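Local coordinates for protein LbaCas13a H328A (C2c2) (Lachnospiraceae bacterium NK4A179, PDB 5WLH) that binds its CRISPR guide RNA precursor and probably uses this guide to recognise and cleave RNA, as a Cas13a nuclease, at residues Asp1148-Tyr1160 with Arg1214-Tyr1226. Numbering follows the deposited sequence.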
ATOM      1  N   ASP A1148      14.564 -33.259  14.158  1.00 36.04           N
ATOM      2  CA  ASP A1148      14.934 -34.225  15.184  1.00 40.58           C
ATOM      3  C   ASP A1148      15.580 -33.590  16.406  1.00 39.50           C
ATOM      4  O   ASP A1148      15.972 -34.321  17.319  1.00 43.94           O
ATOM      5  CB  ASP A1148      15.867 -35.300  14.596  1.00 46.14           C
ATOM      6  CG  ASP A1148      17.205 -34.741  14.093  1.00 52.30           C
ATOM      7  OD1 ASP A1148      17.607 -33.613  14.463  1.00 49.43           O
ATOM      8  OD2 ASP A1148      17.871 -35.455  13.308  1.00 57.18           O
ATOM      9  N   SER A1149      15.729 -32.266  16.441  1.00 33.99           N
ATOM     10  CA  SER A1149      16.334 -31.628  17.598  1.00 30.64           C
ATOM     11  C   SER A1149      15.539 -31.950  18.865  1.00 34.95           C
ATOM     12  O   SER A1149      14.350 -32.297  18.825  1.00 33.95           O
ATOM     13  CB  SER A1149      16.427 -30.115  17.396  1.00 31.03           C
ATOM     14  OG  SER A1149      15.146 -29.508  17.508  1.00 30.51           O
ATOM     15  N   ASN A1150      16.226 -31.860  20.000  1.00 39.22           N
ATOM     16  CA  ASN A1150      15.623 -32.201  21.280  1.00 45.97           C
ATOM     17  C   ASN A1150      14.521 -31.208  21.636  1.00 42.18           C
ATOM     18  O   ASN A1150      14.722 -29.990  21.572  1.00 42.60           O
ATOM     19  CB  ASN A1150      16.695 -32.225  22.369  1.00 54.03           C
ATOM     20  CG  ASN A1150      16.105 -32.308  23.761  1.00 60.52           C
ATOM     21  OD1 ASN A1150      15.672 -33.377  24.199  1.00 64.37           O
ATOM     22  ND2 ASN A1150      16.072 -31.174  24.462  1.00 58.89           N
ATOM     23  N   LYS A1151      13.354 -31.731  22.015  1.00 40.87           N
ATOM     24  CA  LYS A1151      12.195 -30.913  22.360  1.00 38.92           C
ATOM     25  C   LYS A1151      11.580 -31.432  23.651  1.00 40.86           C
ATOM     26  O   LYS A1151      11.384 -32.641  23.798  1.00 44.59           O
ATOM     27  CB  LYS A1151      11.156 -30.919  21.228  1.00 36.73           C
ATOM     28  CG  LYS A1151      11.621 -30.153  19.985  1.00 33.24           C
ATOM     29  CD  LYS A1151      10.646 -30.275  18.814  1.00 27.95           C
ATOM     30  CE  LYS A1151      10.986 -31.486  17.978  1.00 31.13           C
ATOM     31  NZ  LYS A1151      12.310 -31.297  17.356  1.00 30.04           N
ATOM     32  N   GLN A1152      11.285 -30.521  24.580  1.00 38.96           N
ATOM     33  CA  GLN A1152      10.671 -30.915  25.843  1.00 45.86           C
ATOM     34  C   GLN A1152       9.195 -31.268  25.654  1.00 41.61           C
ATOM     35  O   GLN A1152       8.559 -30.919  24.653  1.00 33.40           O
ATOM     36  CB  GLN A1152      10.816 -29.806  26.884  1.00 54.05           C
ATOM     37  CG  GLN A1152      12.198 -29.757  27.524  1.00 60.61           C
ATOM     38  CD  GLN A1152      12.950 -31.066  27.373  1.00 66.05           C
ATOM     39  OE1 GLN A1152      12.708 -32.031  28.105  1.00 66.92           O
ATOM     40  NE2 GLN A1152      13.864 -31.112  26.409  1.00 68.35           N
ATOM     41  N   ALA A1153       8.652 -31.970  26.652  1.00 34.39           N
ATOM     42  CA  ALA A1153       7.310 -32.528  26.531  1.00 29.54           C
ATOM     43  C   ALA A1153       6.277 -31.453  26.225  1.00 26.68           C
ATOM     44  O   ALA A1153       5.457 -31.617  25.315  1.00 28.99           O
ATOM     45  CB  ALA A1153       6.923 -33.267  27.813  1.00 34.15           C
ATOM     46  N   THR A1154       6.276 -30.364  26.995  1.00 26.73           N
ATOM     47  CA  THR A1154       5.214 -29.369  26.867  1.00 28.68           C
ATOM     48  C   THR A1154       5.394 -28.449  25.666  1.00 28.26           C
ATOM     49  O   THR A1154       4.482 -27.675  25.352  1.00 24.01           O
ATOM     50  CB  THR A1154       5.109 -28.522  28.129  1.00 27.99           C
ATOM     51  OG1 THR A1154       6.376 -27.899  28.391  1.00 35.44           O
ATOM     52  CG2 THR A1154       4.675 -29.378  29.326  1.00 29.36           C
ATOM     53  N   TYR A1155       6.546 -28.507  25.005  1.00 29.89           N
ATOM     54  CA  TYR A1155       6.690 -27.849  23.712  1.00 28.86           C
ATOM     55  C   TYR A1155       5.787 -28.493  22.670  1.00 30.32           C
ATOM     56  O   TYR A1155       5.212 -27.796  21.822  1.00 26.17           O
ATOM     57  CB  TYR A1155       8.151 -27.927  23.287  1.00 27.34           C
ATOM     58  CG  TYR A1155       8.525 -27.214  22.009  1.00 22.99           C
ATOM     59  CD1 TYR A1155       8.863 -25.871  22.022  1.00 24.53           C
ATOM     60  CD2 TYR A1155       8.608 -27.904  20.813  1.00 28.12           C
ATOM     61  CE1 TYR A1155       9.244 -25.210  20.860  1.00 24.00           C
ATOM     62  CE2 TYR A1155       8.992 -27.261  19.644  1.00 25.14           C
ATOM     63  CZ  TYR A1155       9.316 -25.918  19.683  1.00 24.24           C
ATOM     64  OH  TYR A1155       9.699 -25.278  18.525  1.00 24.38           O
ATOM     65  N   VAL A1156       5.655 -29.825  22.718  1.00 21.79           N
ATOM     66  CA  VAL A1156       4.879 -30.566  21.732  1.00 21.78           C
ATOM     67  C   VAL A1156       3.438 -30.737  22.184  1.00 28.69           C
ATOM     68  O   VAL A1156       2.510 -30.653  21.376  1.00 27.24           O
ATOM     69  CB  VAL A1156       5.548 -31.932  21.462  1.00 25.39           C
ATOM     70  CG1 VAL A1156       4.807 -32.711  20.370  1.00 31.58           C
ATOM     71  CG2 VAL A1156       7.011 -31.752  21.101  1.00 26.24           C
ATOM     72  N   THR A1157       3.227 -30.960  23.480  1.00 29.65           N
ATOM     73  CA  THR A1157       1.920 -31.370  23.970  1.00 29.47           C
ATOM     74  C   THR A1157       1.638 -30.702  25.303  1.00 28.31           C
ATOM     75  O   THR A1157       2.445 -30.807  26.231  1.00 27.73           O
ATOM     76  CB  THR A1157       1.870 -32.899  24.128  1.00 32.55           C
ATOM     77  OG1 THR A1157       2.011 -33.518  22.838  1.00 41.75           O
ATOM     78  CG2 THR A1157       0.560 -33.333  24.760  1.00 29.71           C
ATOM     79  N   LEU A1158       0.494 -30.036  25.411  1.00 28.52           N
ATOM     80  CA  LEU A1158       0.020 -29.531  26.691  1.00 30.43           C
ATOM     81  C   LEU A1158      -1.137 -30.400  27.158  1.00 28.46           C
ATOM     82  O   LEU A1158      -2.080 -30.642  26.406  1.00 25.99           O
ATOM     83  CB  LEU A1158      -0.430 -28.074  26.597  1.00 32.82           C
ATOM     84  CG  LEU A1158       0.633 -26.987  26.729  1.00 37.37           C
ATOM     85  CD1 LEU A1158       0.091 -25.686  26.139  1.00 35.54           C
ATOM     86  CD2 LEU A1158       1.072 -26.795  28.185  1.00 36.62           C
ATOM     87  N   ASP A1159      -1.057 -30.886  28.389  1.00 29.38           N
ATOM     88  CA  ASP A1159      -2.134 -31.687  28.967  1.00 30.91           C
ATOM     89  C   ASP A1159      -2.650 -30.932  30.178  1.00 33.19           C
ATOM     90  O   ASP A1159      -2.284 -31.230  31.319  1.00 34.33           O
ATOM     91  CB  ASP A1159      -1.644 -33.074  29.324  1.00 36.70           C
ATOM     92  CG  ASP A1159      -2.747 -33.958  29.864  1.00 43.12           C
ATOM     93  OD1 ASP A1159      -3.935 -33.656  29.627  1.00 43.08           O
ATOM     94  OD2 ASP A1159      -2.411 -34.957  30.528  1.00 47.85           O
ATOM     95  N   TYR A1160      -3.507 -29.946  29.927  1.00 32.20           N
ATOM     96  CA  TYR A1160      -4.016 -29.097  30.996  1.00 29.85           C
ATOM     97  C   TYR A1160      -5.159 -29.811  31.695  1.00 35.84           C
ATOM     98  O   TYR A1160      -6.170 -30.133  31.061  1.00 35.14           O
ATOM     99  CB  TYR A1160      -4.485 -27.754  30.449  1.00 26.17           C
ATOM    100  CG  TYR A1160      -5.038 -26.846  31.519  1.00 26.72           C
ATOM    101  CD1 TYR A1160      -4.212 -26.322  32.502  1.00 31.31           C
ATOM    102  CD2 TYR A1160      -6.388 -26.540  31.563  1.00 25.76           C
ATOM    103  CE1 TYR A1160      -4.713 -25.501  33.487  1.00 29.98           C
ATOM    104  CE2 TYR A1160      -6.908 -25.712  32.551  1.00 30.84           C
ATOM    105  CZ  TYR A1160      -6.061 -25.196  33.508  1.00 30.19           C
ATOM    106  OH  TYR A1160      -6.553 -24.379  34.498  1.00 28.97           O
ATOM    107  N   ARG A1214       5.923 -17.640  30.700  1.00 26.82           N
ATOM    108  CA  ARG A1214       5.686 -18.545  31.820  1.00 28.86           C
ATOM    109  C   ARG A1214       5.262 -19.934  31.365  1.00 31.53           C
ATOM    110  O   ARG A1214       5.464 -20.906  32.101  1.00 34.02           O
ATOM    111  CB  ARG A1214       4.646 -17.954  32.781  1.00 28.25           C
ATOM    112  CG  ARG A1214       5.035 -16.555  33.222  1.00 35.92           C
ATOM    113  CD  ARG A1214       5.586 -16.506  34.643  1.00 46.95           C
ATOM    114  NE  ARG A1214       4.970 -17.482  35.535  1.00 59.31           N
ATOM    115  CZ  ARG A1214       5.639 -18.347  36.292  1.00 63.61           C
ATOM    116  NH1 ARG A1214       6.962 -18.401  36.264  1.00 65.93           N
ATOM    117  NH2 ARG A1214       4.972 -19.178  37.072  1.00 63.98           N
ATOM    118  N   TYR A1215       4.706 -20.055  30.162  1.00 24.34           N
ATOM    119  CA  TYR A1215       4.522 -21.359  29.545  1.00 21.49           C
ATOM    120  C   TYR A1215       5.859 -21.981  29.176  1.00 26.15           C
ATOM    121  O   TYR A1215       6.135 -23.139  29.505  1.00 24.34           O
ATOM    122  CB  TYR A1215       3.636 -21.224  28.304  1.00 24.13           C
ATOM    123  CG  TYR A1215       3.868 -22.275  27.239  1.00 24.67           C
ATOM    124  CD1 TYR A1215       3.549 -23.609  27.464  1.00 18.75           C
ATOM    125  CD2 TYR A1215       4.380 -21.926  25.991  1.00 26.05           C
ATOM    126  CE1 TYR A1215       3.744 -24.555  26.506  1.00 20.96           C
ATOM    127  CE2 TYR A1215       4.580 -22.866  25.021  1.00 24.29           C
ATOM    128  CZ  TYR A1215       4.263 -24.177  25.270  1.00 20.36           C
ATOM    129  OH  TYR A1215       4.464 -25.117  24.298  1.00 23.41           O
ATOM    130  N   ALA A1216       6.693 -21.232  28.474  1.00 25.16           N
ATOM    131  CA  ALA A1216       7.955 -21.769  27.992  1.00 29.48           C
ATOM    132  C   ALA A1216       8.985 -21.913  29.097  1.00 32.61           C
ATOM    133  O   ALA A1216       9.999 -22.580  28.891  1.00 39.71           O
ATOM    134  CB  ALA A1216       8.515 -20.865  26.897  1.00 26.27           C
ATOM    135  N   LYS A1217       8.730 -21.311  30.254  1.00 36.00           N
ATOM    136  CA  LYS A1217       9.751 -21.058  31.264  1.00 49.49           C
ATOM    137  C   LYS A1217      10.415 -22.331  31.752  1.00 49.52           C
ATOM    138  O   LYS A1217      11.551 -22.286  32.238  1.00 54.81           O
ATOM    139  CB  LYS A1217       9.127 -20.314  32.428  1.00 52.26           C
ATOM    140  CG  LYS A1217      10.082 -19.479  33.202  1.00 58.98           C
ATOM    141  CD  LYS A1217       9.456 -18.166  33.507  1.00 66.67           C
ATOM    142  CE  LYS A1217       9.880 -17.715  34.853  1.00 74.17           C
ATOM    143  NZ  LYS A1217      11.366 -17.759  34.896  1.00 79.14           N
ATOM    144  N   SER A1218       9.723 -23.456  31.647  1.00 42.81           N
ATOM    145  CA  SER A1218      10.280 -24.738  32.032  1.00 38.92           C
ATOM    146  C   SER A1218      11.402 -25.194  31.101  1.00 45.48           C
ATOM    147  O   SER A1218      12.250 -25.994  31.519  1.00 42.83           O
ATOM    148  CB  SER A1218       9.148 -25.754  32.051  1.00 44.55           C
ATOM    149  OG  SER A1218       8.209 -25.445  31.026  1.00 46.61           O
ATOM    150  N   PHE A1219      11.432 -24.686  29.863  1.00 45.63           N
ATOM    151  CA  PHE A1219      12.292 -25.244  28.826  1.00 40.43           C
ATOM    152  C   PHE A1219      13.760 -25.125  29.223  1.00 42.69           C
ATOM    153  O   PHE A1219      14.223 -24.068  29.665  1.00 37.13           O
ATOM    154  CB  PHE A1219      12.040 -24.541  27.484  1.00 47.35           C
ATOM    155  CG  PHE A1219      10.654 -24.786  26.885  1.00 50.74           C
ATOM    156  CD1 PHE A1219       9.865 -25.856  27.290  1.00 53.12           C
ATOM    157  CD2 PHE A1219      10.155 -23.939  25.900  1.00 48.71           C
ATOM    158  CE1 PHE A1219       8.607 -26.066  26.730  1.00 48.09           C
ATOM    159  CE2 PHE A1219       8.892 -24.144  25.338  1.00 48.60           C
ATOM    160  CZ  PHE A1219       8.119 -25.206  25.760  1.00 48.19           C
ATOM    161  N   GLU A1220      14.488 -26.231  29.088  1.00 51.59           N
ATOM    162  CA  GLU A1220      15.889 -26.278  29.488  1.00 58.54           C
ATOM    163  C   GLU A1220      16.841 -25.871  28.374  1.00 63.58           C
ATOM    164  O   GLU A1220      17.911 -25.320  28.659  1.00 64.95           O
ATOM    165  CB  GLU A1220      16.249 -27.686  29.966  1.00 62.76           C
ATOM    166  CG  GLU A1220      15.596 -28.096  31.272  1.00 65.08           C
ATOM    167  CD  GLU A1220      16.626 -28.542  32.285  1.00 65.50           C
ATOM    168  OE1 GLU A1220      17.767 -28.046  32.193  1.00 71.62           O
ATOM    169  OE2 GLU A1220      16.313 -29.384  33.151  1.00 55.85           O
ATOM    170  N   ASN A1221      16.482 -26.130  27.116  1.00 65.59           N
ATOM    171  CA  ASN A1221      17.375 -25.890  25.988  1.00 66.40           C
ATOM    172  C   ASN A1221      17.438 -24.425  25.565  1.00 62.01           C
ATOM    173  O   ASN A1221      18.179 -24.101  24.630  1.00 60.86           O
ATOM    174  CB  ASN A1221      16.958 -26.759  24.796  1.00 70.72           C
ATOM    175  CG  ASN A1221      15.451 -26.868  24.649  1.00 74.84           C
ATOM    176  OD1 ASN A1221      14.699 -26.055  25.188  1.00 76.13           O
ATOM    177  ND2 ASN A1221      15.003 -27.882  23.916  1.00 76.60           N
ATOM    178  N   THR A1222      16.693 -23.539  26.220  1.00 53.47           N
ATOM    179  CA  THR A1222      16.774 -22.115  25.934  1.00 52.41           C
ATOM    180  C   THR A1222      16.541 -21.335  27.220  1.00 51.03           C
ATOM    181  O   THR A1222      16.079 -21.874  28.229  1.00 55.16           O
ATOM    182  CB  THR A1222      15.756 -21.684  24.862  1.00 48.26           C
ATOM    183  OG1 THR A1222      15.843 -20.265  24.662  1.00 42.03           O
ATOM    184  CG2 THR A1222      14.330 -22.049  25.287  1.00 48.34           C
ATOM    185  N   SER A1223      16.876 -20.048  27.170  1.00 50.03           N
ATOM    186  CA  SER A1223      16.439 -19.105  28.184  1.00 55.46           C
ATOM    187  C   SER A1223      15.306 -18.204  27.711  1.00 53.34           C
ATOM    188  O   SER A1223      14.694 -17.525  28.544  1.00 55.77           O
ATOM    189  CB  SER A1223      17.617 -18.239  28.659  1.00 57.08           C
ATOM    190  OG  SER A1223      18.577 -19.021  29.347  1.00 58.72           O
ATOM    191  N   ASP A1224      15.003 -18.184  26.406  1.00 46.28           N
ATOM    192  CA  ASP A1224      13.934 -17.330  25.872  1.00 40.40           C
ATOM    193  C   ASP A1224      13.402 -17.984  24.591  1.00 35.44           C
ATOM    194  O   ASP A1224      13.854 -17.673  23.485  1.00 35.48           O
ATOM    195  CB  ASP A1224      14.424 -15.910  25.620  1.00 38.01           C
ATOM    196  CG  ASP A1224      13.288 -14.943  25.281  1.00 36.91           C
ATOM    197  OD1 ASP A1224      12.228 -15.405  24.813  1.00 39.07           O
ATOM    198  OD2 ASP A1224      13.441 -13.722  25.501  1.00 34.82           O
ATOM    199  N   CYS A1225      12.410 -18.862  24.760  1.00 25.97           N
ATOM    200  CA  CYS A1225      11.798 -19.537  23.621  1.00 24.65           C
ATOM    201  C   CYS A1225      11.099 -18.546  22.692  1.00 25.86           C
ATOM    202  O   CYS A1225      11.126 -18.705  21.467  1.00 26.24           O
ATOM    203  CB  CYS A1225      10.805 -20.590  24.118  1.00 31.71           C
ATOM    204  SG  CYS A1225       9.908 -21.452  22.805  1.00 32.27           S
ATOM    205  N   TYR A1226      10.451 -17.529  23.258  1.00 26.37           N
ATOM    206  CA  TYR A1226       9.763 -16.534  22.431  1.00 25.41           C
ATOM    207  C   TYR A1226      10.715 -15.917  21.416  1.00 28.13           C
ATOM    208  O   TYR A1226      10.356 -15.710  20.246  1.00 24.51           O
ATOM    209  CB  TYR A1226       9.174 -15.455  23.335  1.00 22.98           C
ATOM    210  CG  TYR A1226       8.582 -14.255  22.646  1.00 26.40           C
ATOM    211  CD1 TYR A1226       9.383 -13.171  22.291  1.00 29.36           C
ATOM    212  CD2 TYR A1226       7.215 -14.179  22.383  1.00 24.76           C
ATOM    213  CE1 TYR A1226       8.857 -12.075  21.680  1.00 28.28           C
ATOM    214  CE2 TYR A1226       6.672 -13.063  21.770  1.00 21.17           C
ATOM    215  CZ  TYR A1226       7.509 -12.016  21.422  1.00 30.60           C
ATOM    216  OH  TYR A1226       7.010 -10.892  20.821  1.00 30.24           O
TER
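F1219 pushes its ring against the short helix 1153-1156, and Y1155 answers with an aromatic ring of its own. From the backbone outward, Y1155 first sets its CB 3.7 Å from F1219 CZ. With CG anti to the backbone N (chi1 -176°), the ring runs on past F1219, and Y1155 CD1 comes to 3.7 Å from F1219 CE2. The two rings form an offset edge-to-face pair, the edge of Y1155 toward the face of F1219, planes 67° apart. Farther out, Y1155 CE1 lies 4.3 Å from C1225 SG, and the hydroxyl leaves the contact to hydrogen-bond H1141 ND1 on the long helix 1106-1145.

F1219 closes a type I turn that starts at A1216, whose CA lies 3.6 Å above the ring face opposite Y1155, offset toward the rim. F1219 CE1 meets T1154 OG1 at 3.3 Å, near the ring plane. Y1215 OH donates a hydrogen bond to T1154 O at 2.8 Å, the donor standing 25° out of the carbonyl plane. CE1 of Y1215 packs 3.8 Å from CD1 of L1158, beside W1196 of strand 1196-1198.

The contact, about 12 Å from the bound RNA at the nearest atoms, joins the C-terminal end of helix 1205-1216 and the turn after it to helix 1153-1156 and the strand that follows. Its chemistry is mostly aromatic and apolar, with a hydroxyl-to-carbonyl bond that, together with the packing on L1158 and W1196, helps fix the Y1215 ring. Both tyrosine hydroxyls are taken up, consistent with plain structural packing.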